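Local coordinates for protein serine protease pet (Escherichia coli, PDB 4OM9) that acts as a secreted autotransporter enterotoxin of enteroaggregative strains, a serine protease whose passenger domain probably cleaves alpha-fodrin in host cells, at residues 49-54 against 112-117; 102-107 against 247-252; 437-442 against 462-467; 507-512 against 584-589. One frame throughout, in Å; residues are numbered along the deposited sequence.

Contact 1. Residues 49-54 against 112-117; sequences DFSSAT and VETRGA
Two loops with no regular structure are joined directly by one bond between hydroxyls: S52 OG and T114 OG1 lie 3.1 Å apart, and either could be the donor. T114 holds OG1 trans to its backbone N (chi1 165°), which brings the hydroxyl between S52 and the amide of G116. G116 N donates to T114 OG1 over 2.9 Å, closing an ST turn, so this one oxygen both shapes its own loop and reaches the other. On the opposing loop S52 OG also lies over the peptide joining G116 to A117, 3.0 Å from G116 C, but the A117 N-H is badly angled for a bond. The methine and methyl of T114 rest on a carbonyl, with T114 CB 3.5 Å from S51 O. The loop of S52 is itself shaped by a type I turn from F50 to A53 and by an Asx turn in which S51 N donates to D49 OD1 at 2.7 Å. A water bridges the loops, giving hydrogens to S51 OG and E113 O. Backbone bonds from both S52 and A117 to S61 place the junction against strand 60-63, within the chymotrypsin-like protease domain. With hydroxyls, turns and a water doing the holding, the join is polar and directional, and depends little on apolar packing.

Contact 2. Residues 102-107 against 247-252; sequences FSIQRL and SKTTNE
Strand 102-107 and helix 247-252 run roughly the same way, their axes 24° apart and 8.3 Å from each other at closest approach, with I104 and T250 the nearest pair of alpha carbons at 5.5 Å. Four buried side chains meet between them. I104 has CG1 trans to its backbone N (chi1 174°) and sends CD1 to the methyl of T250, I104 CD1 to T250 CG2 being 3.8 Å. On its other branch, I104 CG2 lies 3.6 Å from T249 O. The two side chains I104 and T250 meet at about a right angle. F102 offers the edge of its ring to the T250 hydroxyl, which sits near the ring plane with T250 OG1 3.2 Å from F102 CZ. That hydroxyl has its polar partner just before the helix, at D246 O, while T249 OG1 bonds to D246 OD2. T249 CB packs 4.1 Å from F102 CE2. On the helix itself, K248 NZ and E252 OE2 form a salt bridge of 2.7 Å one turn apart. The helix follows strand 239-244 and packs back on the first sheet of the protease domain, much as the C-terminal helix of chymotrypsin-like proteases does. Strand 102-107 lies between strands 66-70 and 88-97, whose V68 and M96 touch F102 and T249 respectively, and L253 extends the helical cover over I104 and R106.

Contact 3. Residues 437-442 against 462-467; sequences NQTFKK and VLSVNN
Q438, T439 and F440 pair in parallel with L463, S464 and V465, joining successive rungs of the beta-helix that forms the stalk of the passenger domain. The backbone bonds zip from one strand to the other: S464 N gives to Q438 O at 3.0 Å, F440 N to S464 O at 2.8 Å, and N466 N to F440 O at 3.0 Å. Just before strand 438-440, the side chain of N437 takes the place of a backbone acceptor for V462, which already lies in its strand. N437, with CG opposite its own carbonyl carbon (chi1 -57°), swings its amide across so that OD1 receives the V462 N-H at 2.8 Å; the bond is nearly straight (168°), though the donor is tilted from the carbonyl plane. Buried on one face, L463 meets the edge of the F440 ring, L463 CD1 lying 3.5 Å from F440 CE1 and close to the ring plane. T439 and S464 occupy the other face, where T439 OG1 packs 3.7 Å from S464 CB. One shell out, A420 touches both Q438 and F440, while V481 and L483 of strand 481-486, the parallel neighbour on the other side, touch L463. N467 ND2 bonds to N469 O beyond the strand. On the edge of strand 438-440 turned away from 462-467, Q438 NE2 donates to T439 O at 3.0 Å, from above the carbonyl plane.

Contact 4. Residues 507-512 against 584-589; sequences ISIKNA and DNLNIE
I509 and I588 lie side by side and point the same way: I509 has CG1 opposite its carbonyl carbon (chi1 -41°), while I588 is modelled with a nearly eclipsed first torsion (chi1 6°), a strained and doubtful rotamer. The closest carbons between them are I509 CB and I588 CG2, 3.6 Å apart. L586 holds CG trans to its backbone N and thereby serves two partners, its CG meeting I507 CG2 at 4.1 Å and its CD2 reaching I509 CG1 obliquely. These four residues form the buried face, closed further in by L514 and M516 of strand 514-520. The backbones beneath them are neighbouring rungs of the right-handed parallel beta-helix, in exact register from I507 with L586 to K510 with E589. I507 N bonds to N585 O, I507 O accepts from N587 N, and I509 repeats the pattern, I509 N 2.7 Å from N587 O and I509 O 2.8 Å from E589 N. Past the strand N511 adopts a left-handed backbone conformation as the chain turns, yet its N still donates to E589 O at 3.1 Å in an almost straight line (176°). On the outward face K510 and E589 run alongside each other, with K510 CG 4.0 Å from E589 OE1. K510 NZ and E589 OE1 stay 4.2 Å apart, beyond a salt bridge; E589 OE2 pairs instead with K608 NZ of strand 599-608.

From the N terminus, contacts 1 and 2 cross, because strand 102-107 falls between the two segments of contact 1. Contact 1 closes a loop of 57 intervening residues, and contact 2 then spans 139 to bring the helix after the second protease sheet back onto the first; their centres are about 17 Å apart. Both lie in the protease domain. Contacts 3 and 4 follow in series along the beta-helix, their centres about 14 Å apart, with strand 481-486 between strands 461-465 and 506-510. Contact 3 bridges a coil of 19 intervening residues, whereas contact 4 closes a 71-residue excursion that includes helices 543-550 and 552-558.

Contact 1. Residues 49-54 against 112-117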
loop_
_atom_site.group_PDB
_atom_site.type_symbol
_atom_site.label_atom_id
_atom_site.label_comp_id
_atom_site.label_asym_id
_atom_site.label_seq_id
_atom_site.Cartn_x
_atom_site.Cartn_y
_atom_site.Cartn_z
ATOM N N ASP A 49 -19.657 -10.639 -1.413
ATOM C CA ASP A 49 -19.647 -9.346 -2.068
ATOM C C ASP A 49 -21.086 -8.857 -2.063
ATOM O O ASP A 49 -21.953 -9.414 -2.743
ATOM C CB ASP A 49 -19.085 -9.443 -3.493
ATOM C CG ASP A 49 -18.998 -8.083 -4.197
ATOM O OD1 ASP A 49 -19.871 -7.215 -3.985
ATOM O OD2 ASP A 49 -18.044 -7.885 -4.980
ATOM N N PHE A 50 -21.345 -7.817 -1.292
ATOM C CA PHE A 50 -22.686 -7.264 -1.231
ATOM C C PHE A 50 -22.990 -6.152 -2.248
ATOM O O PHE A 50 -23.988 -5.436 -2.098
ATOM C CB PHE A 50 -22.952 -6.730 0.165
ATOM C CG PHE A 50 -22.897 -7.779 1.224
ATOM C CD1 PHE A 50 -23.765 -8.862 1.185
ATOM C CD2 PHE A 50 -21.980 -7.682 2.274
ATOM C CE1 PHE A 50 -23.722 -9.828 2.164
ATOM C CE2 PHE A 50 -21.945 -8.647 3.269
ATOM C CZ PHE A 50 -22.812 -9.720 3.219
ATOM N N SER A 51 -22.176 -5.998 -3.283
ATOM C CA SER A 51 -22.414 -4.870 -4.188
ATOM C C SER A 51 -23.631 -5.058 -5.127
ATOM O O SER A 51 -24.021 -4.121 -5.788
ATOM C CB SER A 51 -21.164 -4.564 -5.008
ATOM O OG SER A 51 -20.699 -5.709 -5.692
ATOM N N SER A 52 -24.262 -6.230 -5.149
ATOM C CA SER A 52 -25.492 -6.400 -5.958
ATOM C C SER A 52 -26.742 -5.821 -5.270
ATOM O O SER A 52 -27.803 -5.655 -5.901
ATOM C CB SER A 52 -25.721 -7.873 -6.283
ATOM O OG SER A 52 -24.570 -8.436 -6.886
ATOM N N ALA A 53 -26.612 -5.499 -3.987
ATOM C CA ALA A 53 -27.694 -4.870 -3.233
ATOM C C ALA A 53 -27.946 -3.436 -3.707
ATOM O O ALA A 53 -27.004 -2.704 -4.013
ATOM C CB ALA A 53 -27.379 -4.881 -1.712
ATOM N N THR A 54 -29.219 -3.050 -3.783
ATOM C CA THR A 54 -29.577 -1.651 -3.963
ATOM C C THR A 54 -29.053 -0.821 -2.795
ATOM O O THR A 54 -28.958 -1.313 -1.678
ATOM C CB THR A 54 -31.101 -1.463 -4.041
ATOM O OG1 THR A 54 -31.700 -1.968 -2.836
ATOM C CG2 THR A 54 -31.711 -2.209 -5.266
ATOM N N VAL A 112 -25.013 -0.778 -14.598
ATOM C CA VAL A 112 -23.604 -0.664 -14.907
ATOM C C VAL A 112 -22.723 -1.032 -13.692
ATOM O O VAL A 112 -21.618 -1.539 -13.866
ATOM C CB VAL A 112 -23.307 0.768 -15.424
ATOM C CG1 VAL A 112 -21.870 1.153 -15.248
ATOM C CG2 VAL A 112 -23.688 0.874 -16.882
ATOM N N GLU A 113 -23.229 -0.825 -12.478
ATOM C CA GLU A 113 -22.385 -0.914 -11.256
ATOM C C GLU A 113 -22.031 -2.316 -10.771
ATOM O O GLU A 113 -20.990 -2.499 -10.152
ATOM C CB GLU A 113 -23.047 -0.169 -10.088
ATOM C CG GLU A 113 -23.133 1.353 -10.274
ATOM C CD GLU A 113 -24.058 1.790 -11.427
ATOM O OE1 GLU A 113 -24.809 0.946 -11.977
ATOM O OE2 GLU A 113 -24.015 2.989 -11.779
ATOM N N THR A 114 -22.899 -3.297 -11.005
ATOM C CA THR A 114 -22.651 -4.646 -10.505
ATOM C C THR A 114 -23.042 -5.673 -11.540
ATOM O O THR A 114 -23.907 -5.411 -12.378
ATOM C CB THR A 114 -23.406 -4.923 -9.183
ATOM O OG1 THR A 114 -23.414 -6.333 -8.917
ATOM C CG2 THR A 114 -24.837 -4.423 -9.244
ATOM N N ARG A 115 -22.400 -6.837 -11.511
ATOM C CA ARG A 115 -22.768 -7.888 -12.452
ATOM C C ARG A 115 -23.923 -8.724 -11.900
ATOM O O ARG A 115 -24.436 -9.616 -12.588
ATOM C CB ARG A 115 -21.573 -8.776 -12.799
ATOM C CG ARG A 115 -20.703 -8.219 -13.933
ATOM C CD ARG A 115 -19.881 -7.047 -13.462
ATOM N NE ARG A 115 -18.898 -7.482 -12.470
ATOM C CZ ARG A 115 -18.393 -6.719 -11.498
ATOM N NH1 ARG A 115 -18.773 -5.453 -11.343
ATOM N NH2 ARG A 115 -17.510 -7.239 -10.660
ATOM N N GLY A 116 -24.344 -8.407 -10.679
ATOM C CA GLY A 116 -25.529 -9.007 -10.085
ATOM C C GLY A 116 -25.237 -10.239 -9.245
ATOM O O GLY A 116 -24.135 -10.777 -9.287
ATOM N N ALA A 117 -26.216 -10.701 -8.478
ATOM C CA ALA A 117 -25.975 -11.861 -7.622
ATOM C C ALA A 117 -26.125 -13.151 -8.426
ATOM O O ALA A 117 -26.841 -13.175 -9.430
ATOM C CB ALA A 117 -26.915 -11.851 -6.420
HETATM O O HOH W 1 -19.532 -4.567 -8.291
#

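Contact 2. Residues 102-107 against 247-252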
loop_
_atom_site.group_PDB
_atom_site.type_symbol
_atom_site.label_atom_id
_atom_site.label_comp_id
_atom_site.label_asym_id
_atom_site.label_seq_id
_atom_site.Cartn_x
_atom_site.Cartn_y
_atom_site.Cartn_z
ATOM N N PHE A 102 -42.820 -13.746 -4.545
ATOM C CA PHE A 102 -41.606 -13.553 -5.308
ATOM C C PHE A 102 -41.823 -12.457 -6.352
ATOM O O PHE A 102 -42.913 -12.333 -6.920
ATOM C CB PHE A 102 -41.170 -14.859 -5.969
ATOM C CG PHE A 102 -39.986 -14.703 -6.866
ATOM C CD1 PHE A 102 -38.702 -14.587 -6.333
ATOM C CD2 PHE A 102 -40.152 -14.645 -8.246
ATOM C CE1 PHE A 102 -37.604 -14.432 -7.157
ATOM C CE2 PHE A 102 -39.058 -14.485 -9.093
ATOM C CZ PHE A 102 -37.778 -14.367 -8.552
ATOM N N SER A 103 -40.778 -11.668 -6.603
ATOM C CA SER A 103 -40.836 -10.640 -7.629
ATOM C C SER A 103 -39.545 -10.549 -8.434
ATOM O O SER A 103 -38.484 -10.286 -7.883
ATOM C CB SER A 103 -41.151 -9.280 -7.012
ATOM O OG SER A 103 -41.214 -8.281 -8.029
ATOM N N ILE A 104 -39.656 -10.776 -9.742
ATOM C CA ILE A 104 -38.568 -10.531 -10.686
ATOM C C ILE A 104 -38.895 -9.271 -11.482
ATOM O O ILE A 104 -39.984 -9.122 -12.061
ATOM C CB ILE A 104 -38.320 -11.723 -11.634
ATOM C CG1 ILE A 104 -37.282 -11.362 -12.699
ATOM C CG2 ILE A 104 -39.580 -12.134 -12.313
ATOM C CD1 ILE A 104 -35.895 -11.076 -12.154
ATOM N N GLN A 105 -37.936 -8.357 -11.471
ATOM C CA GLN A 105 -38.114 -7.011 -11.968
ATOM C C GLN A 105 -37.288 -6.764 -13.223
ATOM O O GLN A 105 -36.149 -7.246 -13.343
ATOM C CB GLN A 105 -37.712 -5.983 -10.903
ATOM C CG GLN A 105 -38.580 -5.925 -9.649
ATOM C CD GLN A 105 -38.014 -4.932 -8.640
ATOM O OE1 GLN A 105 -36.883 -5.083 -8.172
ATOM N NE2 GLN A 105 -38.784 -3.899 -8.326
ATOM N N ARG A 106 -37.872 -6.005 -14.154
ATOM C CA ARG A 106 -37.141 -5.475 -15.290
ATOM C C ARG A 106 -36.930 -3.986 -15.061
ATOM O O ARG A 106 -37.896 -3.224 -14.950
ATOM C CB ARG A 106 -37.903 -5.711 -16.610
ATOM C CG ARG A 106 -37.336 -4.948 -17.827
ATOM C CD ARG A 106 -36.206 -5.710 -18.550
ATOM N NE ARG A 106 -35.579 -4.872 -19.571
ATOM C CZ ARG A 106 -34.794 -5.300 -20.559
ATOM N NH1 ARG A 106 -34.509 -6.589 -20.697
ATOM N NH2 ARG A 106 -34.284 -4.415 -21.420
ATOM N N LEU A 107 -35.676 -3.565 -15.023
ATOM C CA LEU A 107 -35.360 -2.162 -14.843
ATOM C C LEU A 107 -35.294 -1.456 -16.198
ATOM O O LEU A 107 -35.021 -2.086 -17.218
ATOM C CB LEU A 107 -34.044 -2.023 -14.074
ATOM C CG LEU A 107 -34.015 -2.547 -12.625
ATOM C CD1 LEU A 107 -32.598 -2.553 -12.071
ATOM C CD2 LEU A 107 -34.945 -1.734 -11.715
ATOM N N SER A 247 -36.504 -19.413 -10.264
ATOM C CA SER A 247 -35.967 -19.472 -11.617
ATOM C C SER A 247 -37.006 -19.401 -12.732
ATOM O O SER A 247 -36.865 -18.656 -13.702
ATOM C CB SER A 247 -35.185 -20.767 -11.786
ATOM O OG SER A 247 -33.799 -20.510 -11.760
ATOM N N LYS A 248 -38.022 -20.234 -12.598
ATOM C CA LYS A 248 -39.070 -20.362 -13.582
ATOM C C LYS A 248 -39.763 -19.037 -13.857
ATOM O O LYS A 248 -39.929 -18.645 -15.006
ATOM C CB LYS A 248 -40.084 -21.403 -13.103
ATOM C CG LYS A 248 -41.313 -21.537 -13.973
ATOM C CD LYS A 248 -42.310 -22.493 -13.316
ATOM C CE LYS A 248 -43.498 -22.736 -14.218
ATOM N NZ LYS A 248 -44.046 -21.443 -14.741
ATOM N N THR A 249 -40.181 -18.350 -12.801
ATOM C CA THR A 249 -40.848 -17.062 -12.949
ATOM C C THR A 249 -39.856 -16.007 -13.440
ATOM O O THR A 249 -40.190 -15.153 -14.261
ATOM C CB THR A 249 -41.481 -16.608 -11.619
ATOM O OG1 THR A 249 -42.350 -17.637 -11.123
ATOM C CG2 THR A 249 -42.270 -15.313 -11.809
ATOM N N THR A 250 -38.629 -16.069 -12.924
ATOM C CA THR A 250 -37.568 -15.193 -13.398
ATOM C C THR A 250 -37.365 -15.332 -14.900
ATOM O O THR A 250 -37.260 -14.337 -15.621
ATOM C CB THR A 250 -36.230 -15.489 -12.697
ATOM O OG1 THR A 250 -36.365 -15.220 -11.298
ATOM C CG2 THR A 250 -35.101 -14.614 -13.279
ATOM N N ASN A 251 -37.309 -16.572 -15.370
ATOM C CA ASN A 251 -36.985 -16.831 -16.760
ATOM C C ASN A 251 -38.141 -16.465 -17.653
ATOM O O ASN A 251 -37.953 -16.054 -18.800
ATOM C CB ASN A 251 -36.574 -18.287 -16.954
ATOM C CG ASN A 251 -35.157 -18.545 -16.466
ATOM O OD1 ASN A 251 -34.370 -17.602 -16.299
ATOM N ND2 ASN A 251 -34.823 -19.809 -16.239
ATOM N N GLU A 252 -39.340 -16.558 -17.113
ATOM C CA GLU A 252 -40.504 -16.164 -17.887
ATOM C C GLU A 252 -40.516 -14.650 -18.064
ATOM O O GLU A 252 -40.820 -14.154 -19.136
ATOM C CB GLU A 252 -41.794 -16.678 -17.237
ATOM C CG GLU A 252 -42.135 -18.091 -17.718
ATOM C CD GLU A 252 -43.011 -18.869 -16.752
ATOM O OE1 GLU A 252 -43.495 -18.276 -15.764
ATOM O OE2 GLU A 252 -43.210 -20.085 -16.979
#

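Contact 3. Residues 437-442 against 462-467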
loop_
_atom_site.group_PDB
_atom_site.type_symbol
_atom_site.label_atom_id
_atom_site.label_comp_id
_atom_site.label_asym_id
_atom_site.label_seq_id
_atom_site.Cartn_x
_atom_site.Cartn_y
_atom_site.Cartn_z
ATOM N N ASN A 437 0.065 10.058 -24.390
ATOM C CA ASN A 437 0.359 10.856 -23.206
ATOM C C ASN A 437 -0.918 11.538 -22.749
ATOM O O ASN A 437 -1.652 12.090 -23.568
ATOM C CB ASN A 437 1.442 11.914 -23.491
ATOM C CG ASN A 437 2.768 11.313 -24.009
ATOM O OD1 ASN A 437 3.148 10.198 -23.660
ATOM N ND2 ASN A 437 3.478 12.080 -24.840
ATOM N N GLN A 438 -1.211 11.501 -21.462
ATOM C CA GLN A 438 -2.400 12.166 -20.945
ATOM C C GLN A 438 -2.090 12.990 -19.706
ATOM O O GLN A 438 -1.308 12.594 -18.852
ATOM C CB GLN A 438 -3.506 11.161 -20.615
ATOM C CG GLN A 438 -4.762 11.826 -20.012
ATOM C CD GLN A 438 -5.566 12.650 -21.035
ATOM O OE1 GLN A 438 -5.779 12.204 -22.171
ATOM N NE2 GLN A 438 -6.019 13.850 -20.631
ATOM N N THR A 439 -2.726 14.149 -19.636
ATOM C CA THR A 439 -2.534 15.086 -18.546
ATOM C C THR A 439 -3.805 15.236 -17.745
ATOM O O THR A 439 -4.882 15.395 -18.312
ATOM C CB THR A 439 -2.134 16.469 -19.067
ATOM O OG1 THR A 439 -0.931 16.362 -19.841
ATOM C CG2 THR A 439 -1.955 17.444 -17.907
ATOM N N PHE A 440 -3.674 15.179 -16.430
ATOM C CA PHE A 440 -4.754 15.530 -15.535
ATOM C C PHE A 440 -4.285 16.623 -14.583
ATOM O O PHE A 440 -3.171 16.567 -14.047
ATOM C CB PHE A 440 -5.227 14.330 -14.695
ATOM C CG PHE A 440 -5.580 13.091 -15.479
ATOM C CD1 PHE A 440 -4.592 12.250 -15.962
ATOM C CD2 PHE A 440 -6.918 12.708 -15.631
ATOM C CE1 PHE A 440 -4.917 11.088 -16.638
ATOM C CE2 PHE A 440 -7.256 11.547 -16.295
ATOM C CZ PHE A 440 -6.251 10.737 -16.805
ATOM N N LYS A 441 -5.125 17.614 -14.360
ATOM C CA LYS A 441 -4.988 18.433 -13.187
ATOM C C LYS A 441 -5.179 17.514 -11.958
ATOM O O LYS A 441 -4.435 17.597 -10.982
ATOM C CB LYS A 441 -6.022 19.547 -13.213
ATOM C CG LYS A 441 -5.801 20.670 -12.238
ATOM C CD LYS A 441 -5.310 21.932 -12.948
ATOM C CE LYS A 441 -5.582 23.158 -12.075
ATOM N NZ LYS A 441 -5.270 22.899 -10.620
ATOM N N LYS A 442 -6.180 16.628 -12.044
ATOM C CA LYS A 442 -6.535 15.667 -10.990
ATOM C C LYS A 442 -7.189 14.414 -11.592
ATOM O O LYS A 442 -8.045 14.528 -12.471
ATOM C CB LYS A 442 -7.492 16.295 -9.967
ATOM C CG LYS A 442 -6.822 17.163 -8.921
ATOM C CD LYS A 442 -7.807 17.687 -7.882
ATOM C CE LYS A 442 -8.676 18.816 -8.429
ATOM N NZ LYS A 442 -9.240 19.648 -7.325
ATOM N N VAL A 462 3.402 8.993 -21.150
ATOM C CA VAL A 462 3.681 9.933 -20.074
ATOM C C VAL A 462 2.373 10.317 -19.423
ATOM O O VAL A 462 1.478 10.859 -20.077
ATOM C CB VAL A 462 4.388 11.203 -20.550
ATOM C CG1 VAL A 462 4.620 12.138 -19.364
ATOM C CG2 VAL A 462 5.688 10.866 -21.237
ATOM N N LEU A 463 2.258 10.012 -18.134
ATOM C CA LEU A 463 1.111 10.435 -17.354
ATOM C C LEU A 463 1.479 11.666 -16.516
ATOM O O LEU A 463 2.305 11.589 -15.609
ATOM C CB LEU A 463 0.629 9.289 -16.476
ATOM C CG LEU A 463 -0.338 9.632 -15.345
ATOM C CD1 LEU A 463 -1.644 10.142 -15.923
ATOM C CD2 LEU A 463 -0.580 8.417 -14.476
ATOM N N SER A 464 0.878 12.804 -16.839
ATOM C CA SER A 464 1.158 14.039 -16.127
ATOM C C SER A 464 0.028 14.376 -15.149
ATOM O O SER A 464 -1.162 14.372 -15.509
ATOM C CB SER A 464 1.369 15.193 -17.124
ATOM O OG SER A 464 2.401 14.897 -18.067
ATOM N N VAL A 465 0.389 14.650 -13.900
ATOM C CA VAL A 465 -0.591 15.088 -12.916
ATOM C C VAL A 465 -0.089 16.366 -12.318
ATOM O O VAL A 465 0.913 16.359 -11.611
ATOM C CB VAL A 465 -0.807 14.066 -11.793
ATOM C CG1 VAL A 465 -1.909 14.548 -10.860
ATOM C CG2 VAL A 465 -1.105 12.696 -12.369
ATOM N N ASN A 466 -0.759 17.471 -12.608
ATOM C CA ASN A 466 -0.209 18.766 -12.228
ATOM C C ASN A 466 -1.151 19.592 -11.374
ATOM O O ASN A 466 -1.299 20.782 -11.572
ATOM C CB ASN A 466 0.222 19.552 -13.476
ATOM C CG ASN A 466 -0.881 19.733 -14.457
ATOM O OD1 ASN A 466 -2.021 19.336 -14.192
ATOM N ND2 ASN A 466 -0.573 20.342 -15.612
ATOM N N ASN A 467 -1.772 18.943 -10.401
ATOM C CA ASN A 467 -2.466 19.656 -9.342
ATOM C C ASN A 467 -1.615 20.753 -8.678
ATOM O O ASN A 467 -0.390 20.609 -8.496
ATOM C CB ASN A 467 -2.923 18.666 -8.285
ATOM C CG ASN A 467 -1.782 17.845 -7.751
ATOM O OD1 ASN A 467 -1.177 17.063 -8.488
ATOM N ND2 ASN A 467 -1.473 18.013 -6.457
#

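Contact 4. Residues 507-512 against 584-589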
loop_
_atom_site.group_PDB
_atom_site.type_symbol
_atom_site.label_atom_id
_atom_site.label_comp_id
_atom_site.label_asym_id
_atom_site.label_seq_id
_atom_site.Cartn_x
_atom_site.Cartn_y
_atom_site.Cartn_z
ATOM N N ILE A 507 9.772 8.375 -12.569
ATOM C CA ILE A 507 8.923 9.402 -11.996
ATOM C C ILE A 507 9.720 10.687 -11.950
ATOM O O ILE A 507 10.873 10.694 -11.510
ATOM C CB ILE A 507 8.435 9.043 -10.575
ATOM C CG1 ILE A 507 7.497 7.831 -10.592
ATOM C CG2 ILE A 507 7.732 10.224 -9.943
ATOM C CD1 ILE A 507 7.152 7.302 -9.186
ATOM N N SER A 508 9.118 11.776 -12.405
ATOM C CA SER A 508 9.824 13.042 -12.423
ATOM C C SER A 508 8.992 14.137 -11.776
ATOM O O SER A 508 7.814 14.303 -12.079
ATOM C CB SER A 508 10.204 13.419 -13.850
ATOM O OG SER A 508 10.159 14.816 -14.001
ATOM N N ILE A 509 9.643 14.871 -10.882
ATOM C CA ILE A 509 9.022 15.863 -10.025
ATOM C C ILE A 509 9.757 17.180 -10.119
ATOM O O ILE A 509 10.937 17.242 -9.812
ATOM C CB ILE A 509 9.061 15.438 -8.572
ATOM C CG1 ILE A 509 8.751 13.952 -8.435
ATOM C CG2 ILE A 509 8.126 16.291 -7.761
ATOM C CD1 ILE A 509 7.311 13.634 -8.664
ATOM N N LYS A 510 9.062 18.237 -10.515
ATOM C CA LYS A 510 9.680 19.547 -10.616
ATOM C C LYS A 510 8.764 20.581 -10.000
ATOM O O LYS A 510 7.582 20.661 -10.363
ATOM C CB LYS A 510 9.987 19.897 -12.073
ATOM C CG LYS A 510 10.994 18.972 -12.717
ATOM C CD LYS A 510 11.105 19.200 -14.223
ATOM C CE LYS A 510 11.576 17.926 -14.908
ATOM N NZ LYS A 510 12.605 18.168 -15.947
ATOM N N ASN A 511 9.311 21.319 -9.034
ATOM C CA ASN A 511 8.696 22.516 -8.478
ATOM C C ASN A 511 7.482 22.284 -7.573
ATOM O O ASN A 511 6.938 23.248 -7.037
ATOM C CB ASN A 511 8.309 23.486 -9.622
ATOM C CG ASN A 511 9.513 24.299 -10.141
ATOM O OD1 ASN A 511 10.445 24.577 -9.395
ATOM N ND2 ASN A 511 9.484 24.675 -11.422
ATOM N N ALA A 512 7.075 21.030 -7.381
ATOM C CA ALA A 512 5.864 20.714 -6.600
ATOM C C ALA A 512 6.018 19.397 -5.840
ATOM O O ALA A 512 6.557 18.443 -6.373
ATOM C CB ALA A 512 4.631 20.651 -7.525
ATOM N N ASP A 584 12.301 2.661 -11.807
ATOM C CA ASP A 584 13.719 2.633 -12.112
ATOM C C ASP A 584 14.372 3.872 -11.538
ATOM O O ASP A 584 15.396 3.787 -10.860
ATOM C CB ASP A 584 13.963 2.535 -13.614
ATOM C CG ASP A 584 13.515 1.214 -14.167
ATOM O OD1 ASP A 584 13.637 0.219 -13.419
ATOM O OD2 ASP A 584 13.022 1.168 -15.321
ATOM N N ASN A 585 13.743 5.015 -11.774
ATOM C CA ASN A 585 14.287 6.276 -11.312
ATOM C C ASN A 585 13.230 7.300 -10.922
ATOM O O ASN A 585 12.239 7.490 -11.613
ATOM C CB ASN A 585 15.197 6.877 -12.389
ATOM C CG ASN A 585 16.403 6.007 -12.682
ATOM O OD1 ASN A 585 17.388 6.026 -11.942
ATOM N ND2 ASN A 585 16.331 5.231 -13.758
ATOM N N LEU A 586 13.452 7.946 -9.792
ATOM C CA LEU A 586 12.747 9.166 -9.456
ATOM C C LEU A 586 13.706 10.354 -9.579
ATOM O O LEU A 586 14.776 10.366 -8.946
ATOM C CB LEU A 586 12.182 9.101 -8.034
ATOM C CG LEU A 586 11.123 10.157 -7.726
ATOM C CD1 LEU A 586 10.142 9.634 -6.692
ATOM C CD2 LEU A 586 11.732 11.433 -7.254
ATOM N N ASN A 587 13.314 11.353 -10.362
ATOM C CA ASN A 587 14.018 12.628 -10.366
ATOM C C ASN A 587 13.200 13.735 -9.684
ATOM O O ASN A 587 12.020 13.925 -10.002
ATOM C CB ASN A 587 14.370 13.033 -11.797
ATOM C CG ASN A 587 15.105 14.372 -11.865
ATOM O OD1 ASN A 587 16.263 14.492 -11.440
ATOM N ND2 ASN A 587 14.428 15.387 -12.400
ATOM N N ILE A 588 13.821 14.458 -8.750
ATOM C CA ILE A 588 13.194 15.623 -8.108
ATOM C C ILE A 588 14.019 16.869 -8.328
ATOM O O ILE A 588 15.225 16.851 -8.116
ATOM C CB ILE A 588 13.064 15.507 -6.572
ATOM C CG1 ILE A 588 13.749 14.253 -6.038
ATOM C CG2 ILE A 588 11.634 15.737 -6.075
ATOM C CD1 ILE A 588 13.513 14.075 -4.549
ATOM N N GLU A 589 13.362 17.964 -8.683
ATOM C CA GLU A 589 14.035 19.243 -8.761
ATOM C C GLU A 589 13.281 20.281 -7.935
ATOM O O GLU A 589 12.067 20.406 -8.044
ATOM C CB GLU A 589 14.186 19.677 -10.223
ATOM C CG GLU A 589 14.899 18.617 -11.044
ATOM C CD GLU A 589 15.341 19.069 -12.417
ATOM O OE1 GLU A 589 14.840 20.096 -12.940
ATOM O OE2 GLU A 589 16.208 18.369 -12.973
#